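Local coordinates for protein acidocalcisomal pyrophosphatase (Trypanosoma brucei brucei, PDB 5C5V) that probably hydrolyses inorganic pyrophosphate with magnesium as cofactor, and here holds the imidodiphosphate analogue together with four magnesium ions, at residues A[155-160]-A[198-203]; A[165-170]-A[178-183]; A[202-207]-A[221-226]; A[247-252]-A[294-299]. All blocks are in the same frame, centred on the assembly; numbering follows the deposited sequence.

Contact 1. Residues A[155-160]-A[198-203]; sequences ICEIPK and YGAFPQ. With 2PN (imidodiphosphoric acid), chain C.
The ring of Y198 swings out trans to its backbone N (chi1 -178°), and CG1 of I158 stands trans to its carbonyl carbon (chi1 -58°), which sets the two side chains alongside and roughly parallel, with I158 CD1 4.0 Å from Y198 CD2. They project from a classic beta bulge in the antiparallel pairing of strands 152-156 and 197-200, part of the mixed sheet of the pyrophosphatase fold. At the bulge two successive amides face one residue: Y198 O accepts from E157 N, in the carbonyl plane on a lone pair, and from I158 N at 2.7 Å, the straighter bond (172°). Y198 N returns a bond to I158 O, while I155 and A200 exchange a reciprocal pair beyond the irregularity.

G199 fits where the strands press closest, because with no side chain its CA can lie 3.1 Å from I155 O in a CA-H...O contact; the space a beta carbon would take is filled by that carbonyl. I155, I158, Y198 and A200 share one face of the sheet. Farther along, I155 CD1 reaches the proline ring, 3.7 Å from P202 CB, an apolar meeting suited to this buried position. E157, at the point where the chain changes direction, sends its extended carboxylate back along the neighbouring strand: OE1 lies 3.4 Å from G199 CA, while OE2 accepts a hydrogen bond from I168 N. Tyrosine pairs an apolar ring flank with a polar tip, and Y198 OH donates to imidodiphosphate O6 at 2.6 Å, met in the plane of the ring at its edge.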
# COMPACT_ATOMS: atom_id res chain seq x y z
N ILE A 155 -9.31 -18.52 11.82
CA ILE A 155 -8.33 -19.51 12.24
C ILE A 155 -7.69 -20.13 11.02
O ILE A 155 -8.37 -20.82 10.25
CB ILE A 155 -8.95 -20.61 13.11
CG1 ILE A 155 -9.65 -19.98 14.32
CG2 ILE A 155 -7.89 -21.62 13.53
CD1 ILE A 155 -10.63 -20.91 15.00
N CYS A 156 -6.40 -19.89 10.83
CA CYS A 156 -5.70 -20.49 9.70
C CYS A 156 -5.33 -21.94 9.99
O CYS A 156 -4.56 -22.22 10.90
CB CYS A 156 -4.45 -19.69 9.35
SG CYS A 156 -3.53 -20.40 7.95
N GLU A 157 -5.88 -22.84 9.20
CA GLU A 157 -5.55 -24.26 9.24
C GLU A 157 -4.47 -24.59 8.20
O GLU A 157 -3.55 -25.37 8.46
CB GLU A 157 -6.81 -25.10 8.98
CG GLU A 157 -7.89 -24.88 10.03
CD GLU A 157 -9.27 -25.43 9.65
OE1 GLU A 157 -9.65 -25.37 8.46
OE2 GLU A 157 -9.98 -25.91 10.57
N ILE A 158 -4.59 -23.98 7.02
CA ILE A 158 -3.68 -24.27 5.92
C ILE A 158 -3.05 -23.02 5.31
O ILE A 158 -3.69 -22.29 4.55
CB ILE A 158 -4.39 -25.06 4.82
CG1 ILE A 158 -4.96 -26.35 5.42
CG2 ILE A 158 -3.44 -25.36 3.65
CD1 ILE A 158 -5.74 -27.17 4.44
N PRO A 159 -1.79 -22.78 5.64
CA PRO A 159 -1.16 -21.56 5.18
C PRO A 159 -1.01 -21.49 3.67
O PRO A 159 -0.96 -22.51 2.97
CB PRO A 159 0.21 -21.60 5.86
CG PRO A 159 0.02 -22.50 7.03
CD PRO A 159 -0.90 -23.55 6.51
N LYS A 160 -0.98 -20.26 3.19
CA LYS A 160 -0.67 -19.93 1.82
C LYS A 160 0.53 -20.75 1.31
O LYS A 160 1.55 -20.88 2.02
CB LYS A 160 -0.38 -18.42 1.76
CG LYS A 160 -0.38 -17.77 0.40
CD LYS A 160 -0.07 -16.29 0.61
CE LYS A 160 -0.18 -15.50 -0.66
NZ LYS A 160 -1.59 -15.35 -0.99
N TYR A 198 -6.01 -20.70 4.14
CA TYR A 198 -7.27 -21.41 4.25
C TYR A 198 -7.53 -21.83 5.70
O TYR A 198 -6.60 -22.21 6.41
CB TYR A 198 -7.26 -22.62 3.33
CG TYR A 198 -8.55 -23.40 3.33
CD1 TYR A 198 -9.63 -22.98 2.55
CD2 TYR A 198 -8.70 -24.53 4.11
CE1 TYR A 198 -10.82 -23.70 2.55
CE2 TYR A 198 -9.88 -25.25 4.11
CZ TYR A 198 -10.93 -24.83 3.34
OH TYR A 198 -12.10 -25.53 3.33
N GLY A 199 -8.78 -21.75 6.13
CA GLY A 199 -9.11 -22.12 7.49
C GLY A 199 -10.59 -22.05 7.78
O GLY A 199 -11.42 -22.42 6.96
N ALA A 200 -10.94 -21.56 8.97
CA ALA A 200 -12.33 -21.59 9.39
C ALA A 200 -12.66 -20.44 10.34
O ALA A 200 -11.76 -19.80 10.90
CB ALA A 200 -12.64 -22.92 10.06
N PHE A 201 -13.95 -20.18 10.48
CA PHE A 201 -14.42 -19.22 11.46
C PHE A 201 -14.84 -19.96 12.72
O PHE A 201 -15.64 -20.89 12.66
CB PHE A 201 -15.61 -18.40 10.91
CG PHE A 201 -15.23 -17.42 9.82
CD1 PHE A 201 -14.45 -16.31 10.11
CD2 PHE A 201 -15.65 -17.61 8.52
CE1 PHE A 201 -14.09 -15.41 9.11
CE2 PHE A 201 -15.29 -16.71 7.51
CZ PHE A 201 -14.52 -15.60 7.82
N PRO A 202 -14.32 -19.53 13.88
CA PRO A 202 -14.76 -20.14 15.13
C PRO A 202 -16.24 -19.85 15.40
O PRO A 202 -16.77 -18.90 14.83
CB PRO A 202 -13.86 -19.48 16.19
CG PRO A 202 -13.51 -18.16 15.58
CD PRO A 202 -13.37 -18.43 14.10
N GLN A 203 -16.88 -20.67 16.24
CA GLN A 203 -18.26 -20.44 16.69
C GLN A 203 -19.24 -20.41 15.51
O GLN A 203 -20.22 -19.66 15.51
CB GLN A 203 -18.36 -19.14 17.50
CG GLN A 203 -17.36 -19.08 18.65
CD GLN A 203 -17.52 -17.86 19.56
OE1 GLN A 203 -17.93 -16.78 19.12
NE2 GLN A 203 -17.20 -18.03 20.84
P1 2PN C . -12.49 -30.72 2.51
O1 2PN C . -12.19 -31.88 3.49
O2 2PN C . -13.96 -30.87 2.03
O3 2PN C . -11.45 -30.75 1.35
N1 2PN C . -12.27 -29.30 3.28
P2 2PN C . -13.25 -28.72 4.46
O4 2PN C . -13.43 -29.77 5.61
O5 2PN C . -14.60 -28.45 3.82
O6 2PN C . -12.69 -27.48 5.01

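Contact 2. Residues A[165-170]-A[178-183]; sequences KFEIAT and KQDIKN. With MG (magnesium ion), chain F; 2PN (imidodiphosphoric acid), chain C.
E167 and D180 face each other across a beta hairpin, strands 166-168 and 177-182, with their carboxylates stacked and the planes only 24° apart. In the first shell E167 OE2 binds a magnesium ion at 2.2 Å; imidodiphosphate O1 and O4 and three waters complete the six ligands. D180 acts from the second shell, its OD2 accepting a hydrogen bond from one of those waters at 2.9 Å. Their nearest oxygens, E167 OE2 and D180 OD2, lie 3.4 Å apart, and this closeness of like charges is probably eased by the metal and by two cations. K165 NZ bonds to E167 OE2 on its anti lone pair, at 2.8 Å, and R187 forms a salt bridge with D180 OD2. The long chain of K165, bent at chi2 (-73°), also takes NZ to within 3.0 Å of N1 of the ligand.

Behind these groups the backbone sets the spacing: D180 N donates to K165 O, and E167 and K178 exchange a reciprocal pair of bonds. On the face turned from the metal, the F166 ring turns its edge to the K178 carbonyl, and Q179 CB packs obliquely against CD2 and CE2; the Q179 amide NE2 bonds to R187 O. The aliphatic part of K178 covers small A169, its CD lying 3.7 Å from A169 CB.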
# COMPACT_ATOMS: atom_id res chain seq x y z
N LYS A 165 -3.17 -30.88 4.82
CA LYS A 165 -4.55 -30.53 5.10
C LYS A 165 -4.88 -30.60 6.60
O LYS A 165 -5.50 -31.55 7.07
CB LYS A 165 -5.50 -31.42 4.30
CG LYS A 165 -6.72 -30.71 3.73
CD LYS A 165 -7.74 -30.36 4.80
CE LYS A 165 -8.97 -29.67 4.21
NZ LYS A 165 -9.96 -29.27 5.26
N PHE A 166 -4.45 -29.58 7.33
CA PHE A 166 -4.79 -29.47 8.73
C PHE A 166 -6.25 -29.02 8.86
O PHE A 166 -6.78 -28.39 7.95
CB PHE A 166 -3.86 -28.50 9.43
CG PHE A 166 -2.43 -28.95 9.45
CD1 PHE A 166 -1.47 -28.30 8.69
CD2 PHE A 166 -2.05 -30.03 10.22
CE1 PHE A 166 -0.16 -28.71 8.71
CE2 PHE A 166 -0.74 -30.44 10.25
CZ PHE A 166 0.21 -29.79 9.49
N GLU A 167 -6.87 -29.40 9.97
CA GLU A 167 -8.28 -29.18 10.26
C GLU A 167 -8.46 -29.08 11.77
O GLU A 167 -7.79 -29.77 12.53
CB GLU A 167 -9.15 -30.33 9.76
CG GLU A 167 -9.51 -30.32 8.28
CD GLU A 167 -10.47 -31.45 7.90
OE1 GLU A 167 -10.89 -32.23 8.80
OE2 GLU A 167 -10.79 -31.58 6.69
N ILE A 168 -9.39 -28.23 12.21
CA ILE A 168 -9.86 -28.30 13.58
C ILE A 168 -10.49 -29.67 13.79
O ILE A 168 -11.35 -30.07 13.01
CB ILE A 168 -10.88 -27.20 13.88
CG1 ILE A 168 -10.21 -25.82 13.77
CG2 ILE A 168 -11.51 -27.42 15.23
CD1 ILE A 168 -11.16 -24.66 14.00
N ALA A 169 -10.03 -30.41 14.80
CA ALA A 169 -10.57 -31.74 15.07
C ALA A 169 -11.89 -31.61 15.84
O ALA A 169 -11.92 -31.52 17.08
CB ALA A 169 -9.58 -32.59 15.83
N THR A 170 -12.99 -31.60 15.10
CA THR A 170 -14.31 -31.38 15.68
C THR A 170 -14.71 -32.54 16.59
O THR A 170 -15.63 -32.42 17.39
CB THR A 170 -15.36 -31.20 14.58
OG1 THR A 170 -15.33 -32.34 13.71
CG2 THR A 170 -15.04 -29.96 13.75
N LYS A 178 -5.52 -30.81 13.90
CA LYS A 178 -4.79 -32.00 13.49
C LYS A 178 -4.73 -32.08 11.96
O LYS A 178 -5.38 -31.31 11.25
CB LYS A 178 -5.44 -33.25 14.05
CG LYS A 178 -6.74 -33.62 13.38
CD LYS A 178 -7.33 -34.88 14.01
CE LYS A 178 -8.45 -35.47 13.16
NZ LYS A 178 -8.50 -36.96 13.30
N GLN A 179 -3.92 -33.01 11.47
CA GLN A 179 -3.92 -33.27 10.04
C GLN A 179 -5.02 -34.28 9.73
O GLN A 179 -5.12 -35.33 10.37
CB GLN A 179 -2.56 -33.76 9.56
CG GLN A 179 -2.42 -33.72 8.05
CD GLN A 179 -0.99 -33.87 7.57
OE1 GLN A 179 -0.05 -33.92 8.37
NE2 GLN A 179 -0.82 -33.94 6.26
N ASP A 180 -5.87 -33.94 8.77
CA ASP A 180 -6.89 -34.85 8.29
C ASP A 180 -6.24 -36.14 7.78
O ASP A 180 -5.09 -36.14 7.33
CB ASP A 180 -7.71 -34.17 7.19
CG ASP A 180 -8.97 -34.93 6.86
OD1 ASP A 180 -9.38 -35.81 7.65
OD2 ASP A 180 -9.55 -34.64 5.79
N ILE A 181 -6.97 -37.25 7.89
CA ILE A 181 -6.51 -38.56 7.45
C ILE A 181 -7.27 -39.01 6.20
O ILE A 181 -8.50 -39.09 6.21
CB ILE A 181 -6.70 -39.63 8.57
CG1 ILE A 181 -5.98 -39.22 9.87
CG2 ILE A 181 -6.23 -41.01 8.07
CD1 ILE A 181 -4.47 -39.13 9.74
N LYS A 182 -6.54 -39.31 5.13
CA LYS A 182 -7.20 -39.80 3.93
C LYS A 182 -6.49 -41.04 3.42
O LYS A 182 -5.28 -41.03 3.22
CB LYS A 182 -7.26 -38.73 2.84
CG LYS A 182 -8.01 -39.19 1.61
CD LYS A 182 -8.30 -38.05 0.64
CE LYS A 182 -8.97 -38.59 -0.61
NZ LYS A 182 -10.14 -39.45 -0.28
N ASN A 183 -7.26 -42.11 3.21
CA ASN A 183 -6.69 -43.39 2.78
C ASN A 183 -5.67 -43.92 3.77
O ASN A 183 -4.65 -44.49 3.38
CB ASN A 183 -6.04 -43.28 1.39
CG ASN A 183 -7.02 -42.92 0.30
OD1 ASN A 183 -8.20 -43.30 0.37
ND2 ASN A 183 -6.55 -42.23 -0.73
MG MG F . -12.67 -32.00 5.58
P1 2PN C . -12.49 -30.72 2.51
O1 2PN C . -12.19 -31.88 3.49
O2 2PN C . -13.96 -30.87 2.03
O3 2PN C . -11.45 -30.75 1.35
N1 2PN C . -12.27 -29.30 3.28
P2 2PN C . -13.25 -28.72 4.46
O4 2PN C . -13.43 -29.77 5.61
O5 2PN C . -14.60 -28.45 3.82
O6 2PN C . -12.69 -27.48 5.01
O HOH W 1 -13.44 -32.40 7.62
O HOH W 2 -12.36 -34.01 5.43
O HOH W 3 -14.47 -32.84 4.86

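Contact 3. Residues A[202-207]-A[221-226]; sequences PQTWES and DPVDAV. With MG (magnesium ion), chain E; MG (magnesium ion), chain G; 2PN (imidodiphosphoric acid), chain C.
T204 and V223 meet with their side chains nearly perpendicular, and E206 crosses V223 in the same way; V223 CG2 lies between T204 (CB and OG1) and the carboxylate of E206. T204 OG1 sits between its backbone N and carbonyl carbon (chi1 63°), which turns it to the V223 amide, taken at 2.9 Å with an N-H...O angle of 158°. The same hydroxyl also bonds to F201 O, a double role that suits threonine. T204 CB touches V223 CG2 at 3.7 Å. E206 folds at chi2 (-83°), which brings OE2 to 3.9 Å from V223 CG2 while CG packs against D221 O.

An inverse gamma turn is centred on E206, whose amide N donates to D221 O at 2.8 Å. The partner segment belongs to the D-N-D-P-V-D run, D219 to D224, which matches the pyrophosphatase signature and leads into strand 224-227. In it D224 bridges two magnesium ions, one on each oxygen: OD1 holds the first at 2.0 Å and OD2 the second at the same length, with D219 and D256 also binding the second. P222 has no amide hydrogen to offer, but its O accepts a metal-bound water from each ion, the shorter of these bonds being 2.6 Å. D221 OD2 receives a weak bond from the water shared by the two metals.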
# COMPACT_ATOMS: atom_id res chain seq x y z
N PRO A 202 -14.32 -19.53 13.88
CA PRO A 202 -14.76 -20.14 15.13
C PRO A 202 -16.24 -19.85 15.40
O PRO A 202 -16.77 -18.90 14.83
CB PRO A 202 -13.86 -19.48 16.19
CG PRO A 202 -13.51 -18.16 15.58
CD PRO A 202 -13.37 -18.43 14.10
N GLN A 203 -16.88 -20.67 16.24
CA GLN A 203 -18.26 -20.44 16.69
C GLN A 203 -19.24 -20.41 15.51
O GLN A 203 -20.22 -19.66 15.51
CB GLN A 203 -18.36 -19.14 17.50
CG GLN A 203 -17.36 -19.08 18.65
CD GLN A 203 -17.52 -17.86 19.56
OE1 GLN A 203 -17.93 -16.78 19.12
NE2 GLN A 203 -17.20 -18.03 20.84
N THR A 204 -18.94 -21.22 14.50
CA THR A 204 -19.88 -21.49 13.41
C THR A 204 -19.96 -22.98 13.18
O THR A 204 -19.05 -23.74 13.54
CB THR A 204 -19.46 -20.82 12.08
OG1 THR A 204 -18.20 -21.37 11.66
CG2 THR A 204 -19.33 -19.31 12.24
N TRP A 205 -21.03 -23.41 12.51
CA TRP A 205 -21.20 -24.81 12.20
C TRP A 205 -22.14 -24.97 11.00
O TRP A 205 -23.25 -24.43 10.98
CB TRP A 205 -21.74 -25.55 13.44
CG TRP A 205 -22.02 -27.02 13.24
CD1 TRP A 205 -21.16 -27.98 12.79
CD2 TRP A 205 -23.26 -27.69 13.51
NE1 TRP A 205 -21.78 -29.20 12.75
CE2 TRP A 205 -23.08 -29.05 13.19
CE3 TRP A 205 -24.51 -27.27 13.97
CZ2 TRP A 205 -24.10 -29.99 13.32
CZ3 TRP A 205 -25.52 -28.21 14.11
CH2 TRP A 205 -25.31 -29.55 13.79
N GLU A 206 -21.68 -25.71 9.99
CA GLU A 206 -22.53 -26.04 8.85
C GLU A 206 -23.46 -27.18 9.26
O GLU A 206 -23.16 -28.36 9.05
CB GLU A 206 -21.70 -26.43 7.63
CG GLU A 206 -20.74 -25.34 7.16
CD GLU A 206 -21.40 -24.30 6.27
OE1 GLU A 206 -22.62 -24.10 6.37
OE2 GLU A 206 -20.68 -23.68 5.44
N SER A 207 -24.59 -26.80 9.85
CA SER A 207 -25.51 -27.74 10.48
C SER A 207 -25.98 -28.88 9.57
O SER A 207 -26.41 -28.66 8.44
CB SER A 207 -26.74 -26.98 10.99
OG SER A 207 -27.68 -27.88 11.53
N ASP A 221 -19.04 -29.03 9.59
CA ASP A 221 -17.77 -28.40 9.98
C ASP A 221 -17.97 -26.91 10.22
O ASP A 221 -18.97 -26.34 9.80
CB ASP A 221 -16.69 -28.59 8.90
CG ASP A 221 -15.76 -29.76 9.19
OD1 ASP A 221 -15.39 -29.97 10.35
OD2 ASP A 221 -15.35 -30.45 8.23
N PRO A 222 -17.01 -26.27 10.90
CA PRO A 222 -17.05 -24.80 10.93
C PRO A 222 -17.07 -24.22 9.52
O PRO A 222 -16.59 -24.88 8.59
CB PRO A 222 -15.76 -24.43 11.66
CG PRO A 222 -15.43 -25.63 12.45
CD PRO A 222 -15.87 -26.80 11.66
N VAL A 223 -17.62 -23.02 9.36
CA VAL A 223 -17.62 -22.34 8.07
C VAL A 223 -16.20 -22.08 7.56
O VAL A 223 -15.32 -21.63 8.31
CB VAL A 223 -18.40 -21.00 8.17
CG1 VAL A 223 -18.25 -20.18 6.88
CG2 VAL A 223 -19.86 -21.27 8.46
N ASP A 224 -15.99 -22.38 6.29
CA ASP A 224 -14.67 -22.30 5.67
C ASP A 224 -14.37 -20.90 5.15
O ASP A 224 -15.25 -20.23 4.62
CB ASP A 224 -14.55 -23.32 4.54
CG ASP A 224 -14.63 -24.76 5.03
OD1 ASP A 224 -14.04 -25.07 6.09
OD2 ASP A 224 -15.29 -25.58 4.36
N ALA A 225 -13.13 -20.47 5.29
CA ALA A 225 -12.73 -19.14 4.84
C ALA A 225 -11.44 -19.18 4.00
O ALA A 225 -10.52 -19.94 4.28
CB ALA A 225 -12.55 -18.22 6.04
N VAL A 226 -11.41 -18.35 2.97
CA VAL A 226 -10.21 -18.17 2.17
C VAL A 226 -9.71 -16.75 2.36
O VAL A 226 -10.40 -15.79 2.00
CB VAL A 226 -10.48 -18.43 0.67
CG1 VAL A 226 -9.17 -18.61 -0.08
CG2 VAL A 226 -11.35 -19.67 0.51
MG MG E . -16.16 -27.36 4.68
MG MG G . -13.55 -26.92 6.59
P1 2PN C . -12.49 -30.72 2.51
O1 2PN C . -12.19 -31.88 3.49
O2 2PN C . -13.96 -30.87 2.03
O3 2PN C . -11.45 -30.75 1.35
N1 2PN C . -12.27 -29.30 3.28
P2 2PN C . -13.25 -28.72 4.46
O4 2PN C . -13.43 -29.77 5.61
O5 2PN C . -14.60 -28.45 3.82
O6 2PN C . -12.69 -27.48 5.01
O HOH W 4 -15.24 -28.02 6.24
O HOH W 5 -17.32 -26.24 6.19
O HOH W 6 -14.34 -26.20 8.65
O HOH W 7 -12.48 -28.45 7.86
O HOH W 8 -12.02 -25.66 7.22

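Contact 4. Residues A[247-252]-A[294-299]; sequences LGMIDE and RVYKIC. With MG (magnesium ion), chain D; 2PN (imidodiphosphoric acid), chain C.
Side-chain ends carry this contact: D251, at the end of strand 238-251, and E252 just after it meet K297, just past helix 285-295, beside the imidodiphosphate. K297 is fully extended beyond CG, and that reach brings NZ to D251 OD2 at 2.7 Å, on the syn lone pair. D251 OD1 and E252 OE2 accept weak bonds from the same NZ, the latter at 3.3 Å. Both acidic side chains run roughly crosswise to the lysine.

This salt-bridge network of D251, E252 and K297 opens directly onto the ligand, for NZ also donates to imidodiphosphate O2 at 2.8 Å. D251 OD2 meanwhile binds a magnesium ion at 2.3 Å. Ligand O2 and O5, two waters and D256 complete that metal's shell, so one carboxylate oxygen serves both a metal and a lysine, and this shared electron pull would be expected to polarise it. Carboxylate and ammonium groups suit a site where metal and phosphate charge must be balanced.

Beside the network, Y296 OH donates to imidodiphosphate O3 at 2.6 Å and accepts from a magnesium-bound water at 2.7 Å. K297 CG lies over the centre of the Y296 ring, and the ring of W292 stacks with that of Y296. M249, with every torsion close to 180°, stretches far enough to put its flexible methyl against the ring edge, CE 3.8 Å from Y296 CE2.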
# COMPACT_ATOMS: atom_id res chain seq x y z
N LEU A 247 -18.68 -17.98 -1.65
CA LEU A 247 -18.94 -18.91 -2.74
C LEU A 247 -19.78 -20.08 -2.27
O LEU A 247 -19.42 -20.75 -1.29
CB LEU A 247 -17.62 -19.40 -3.34
CG LEU A 247 -17.75 -20.36 -4.52
CD1 LEU A 247 -18.50 -19.70 -5.66
CD2 LEU A 247 -16.36 -20.83 -4.98
N GLY A 248 -20.88 -20.35 -2.96
CA GLY A 248 -21.80 -21.40 -2.56
C GLY A 248 -21.40 -22.80 -3.00
O GLY A 248 -22.15 -23.48 -3.69
N MET A 249 -20.23 -23.24 -2.57
CA MET A 249 -19.76 -24.58 -2.89
C MET A 249 -20.63 -25.67 -2.26
O MET A 249 -20.89 -25.64 -1.05
CB MET A 249 -18.32 -24.75 -2.42
CG MET A 249 -17.75 -26.13 -2.64
SD MET A 249 -16.02 -26.17 -2.14
CE MET A 249 -15.62 -27.90 -2.44
N ILE A 250 -21.06 -26.62 -3.09
CA ILE A 250 -21.70 -27.85 -2.62
C ILE A 250 -20.70 -29.00 -2.78
O ILE A 250 -20.36 -29.38 -3.90
CB ILE A 250 -22.99 -28.20 -3.41
CG1 ILE A 250 -23.86 -26.96 -3.64
CG2 ILE A 250 -23.79 -29.31 -2.73
CD1 ILE A 250 -24.22 -26.27 -2.40
N ASP A 251 -20.24 -29.56 -1.67
CA ASP A 251 -19.15 -30.52 -1.67
C ASP A 251 -19.65 -31.91 -1.25
O ASP A 251 -20.06 -32.10 -0.10
CB ASP A 251 -18.04 -30.03 -0.71
CG ASP A 251 -16.80 -30.90 -0.74
OD1 ASP A 251 -16.77 -31.86 -1.53
OD2 ASP A 251 -15.85 -30.62 0.03
N GLU A 252 -19.63 -32.88 -2.17
CA GLU A 252 -20.11 -34.24 -1.86
C GLU A 252 -21.53 -34.22 -1.28
O GLU A 252 -21.83 -34.93 -0.33
CB GLU A 252 -19.15 -34.93 -0.87
CG GLU A 252 -17.74 -35.19 -1.43
CD GLU A 252 -16.65 -35.25 -0.33
OE1 GLU A 252 -16.92 -34.89 0.84
OE2 GLU A 252 -15.51 -35.66 -0.64
N ARG A 294 -13.44 -26.27 -7.42
CA ARG A 294 -14.28 -27.05 -8.32
C ARG A 294 -13.65 -28.40 -8.61
O ARG A 294 -14.32 -29.44 -8.53
CB ARG A 294 -14.52 -26.31 -9.65
CG ARG A 294 -15.49 -27.07 -10.58
CD ARG A 294 -15.68 -26.39 -11.94
NE ARG A 294 -14.50 -26.52 -12.78
CZ ARG A 294 -14.28 -27.54 -13.60
NH1 ARG A 294 -15.17 -28.52 -13.71
NH2 ARG A 294 -13.17 -27.58 -14.32
N VAL A 295 -12.34 -28.41 -8.87
CA VAL A 295 -11.70 -29.60 -9.42
C VAL A 295 -10.76 -30.36 -8.48
O VAL A 295 -10.33 -31.46 -8.83
CB VAL A 295 -10.86 -29.26 -10.69
CG1 VAL A 295 -11.69 -28.48 -11.69
CG2 VAL A 295 -9.60 -28.47 -10.31
N TYR A 296 -10.44 -29.80 -7.31
CA TYR A 296 -9.29 -30.33 -6.56
C TYR A 296 -9.42 -31.78 -6.12
O TYR A 296 -8.41 -32.46 -5.97
CB TYR A 296 -8.97 -29.43 -5.35
CG TYR A 296 -9.90 -29.50 -4.14
CD1 TYR A 296 -9.41 -29.91 -2.91
CD2 TYR A 296 -11.23 -29.11 -4.23
CE1 TYR A 296 -10.25 -29.95 -1.77
CE2 TYR A 296 -12.08 -29.16 -3.11
CZ TYR A 296 -11.57 -29.57 -1.88
OH TYR A 296 -12.39 -29.61 -0.79
N LYS A 297 -10.63 -32.29 -5.94
CA LYS A 297 -10.78 -33.66 -5.48
C LYS A 297 -10.87 -34.69 -6.62
O LYS A 297 -10.82 -35.89 -6.37
CB LYS A 297 -12.02 -33.79 -4.58
CG LYS A 297 -11.85 -33.15 -3.20
CD LYS A 297 -13.13 -33.28 -2.35
CE LYS A 297 -12.99 -32.54 -1.01
NZ LYS A 297 -14.19 -32.69 -0.12
N ILE A 298 -10.98 -34.21 -7.85
CA ILE A 298 -11.14 -35.10 -9.00
C ILE A 298 -9.94 -36.02 -9.15
O ILE A 298 -10.09 -37.22 -9.40
CB ILE A 298 -11.37 -34.32 -10.30
CG1 ILE A 298 -12.73 -33.62 -10.26
CG2 ILE A 298 -11.30 -35.25 -11.50
CD1 ILE A 298 -13.01 -32.75 -11.47
N CYS A 299 -8.74 -35.47 -8.98
CA CYS A 299 -7.52 -36.27 -9.06
C CYS A 299 -7.42 -37.27 -7.91
O CYS A 299 -6.54 -38.13 -7.91
CB CYS A 299 -6.28 -35.35 -9.06
SG CYS A 299 -5.96 -34.51 -7.47
MG MG D . -15.40 -29.37 1.87
P1 2PN C . -12.49 -30.72 2.51
O1 2PN C . -12.19 -31.88 3.49
O2 2PN C . -13.96 -30.87 2.03
O3 2PN C . -11.45 -30.75 1.35
N1 2PN C . -12.27 -29.30 3.28
P2 2PN C . -13.25 -28.72 4.46
O4 2PN C . -13.43 -29.77 5.61
O5 2PN C . -14.60 -28.45 3.82
O6 2PN C . -12.69 -27.48 5.01
O HOH W 9 -13.99 -28.19 0.89
O HOH W 10 -16.71 -30.70 3.09

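All four contacts converge on one imidodiphosphate, each from a different part of the pyrophosphatase fold. Contacts 1 and 3 lie closest, centres about 9 Å apart: they share P202 and Q203, and F201 N hydrogen-bonds to V223 O at 3.0 Å, just beyond the paired strands 197-200 and 224-227. The hairpin of contact 2 is nested within the chain loop closed by contact 1, and I158 CD1 packs 3.6 Å from K165 CA. Contact 4 stands apart, its centre about 16 Å from that of contact 3, and meets the others through the ligand. Contacts 2, 3 and 4 supply carboxylates to one, two and one magnesium ions respectively; contact 1 contributes a tyrosine hydroxyl instead.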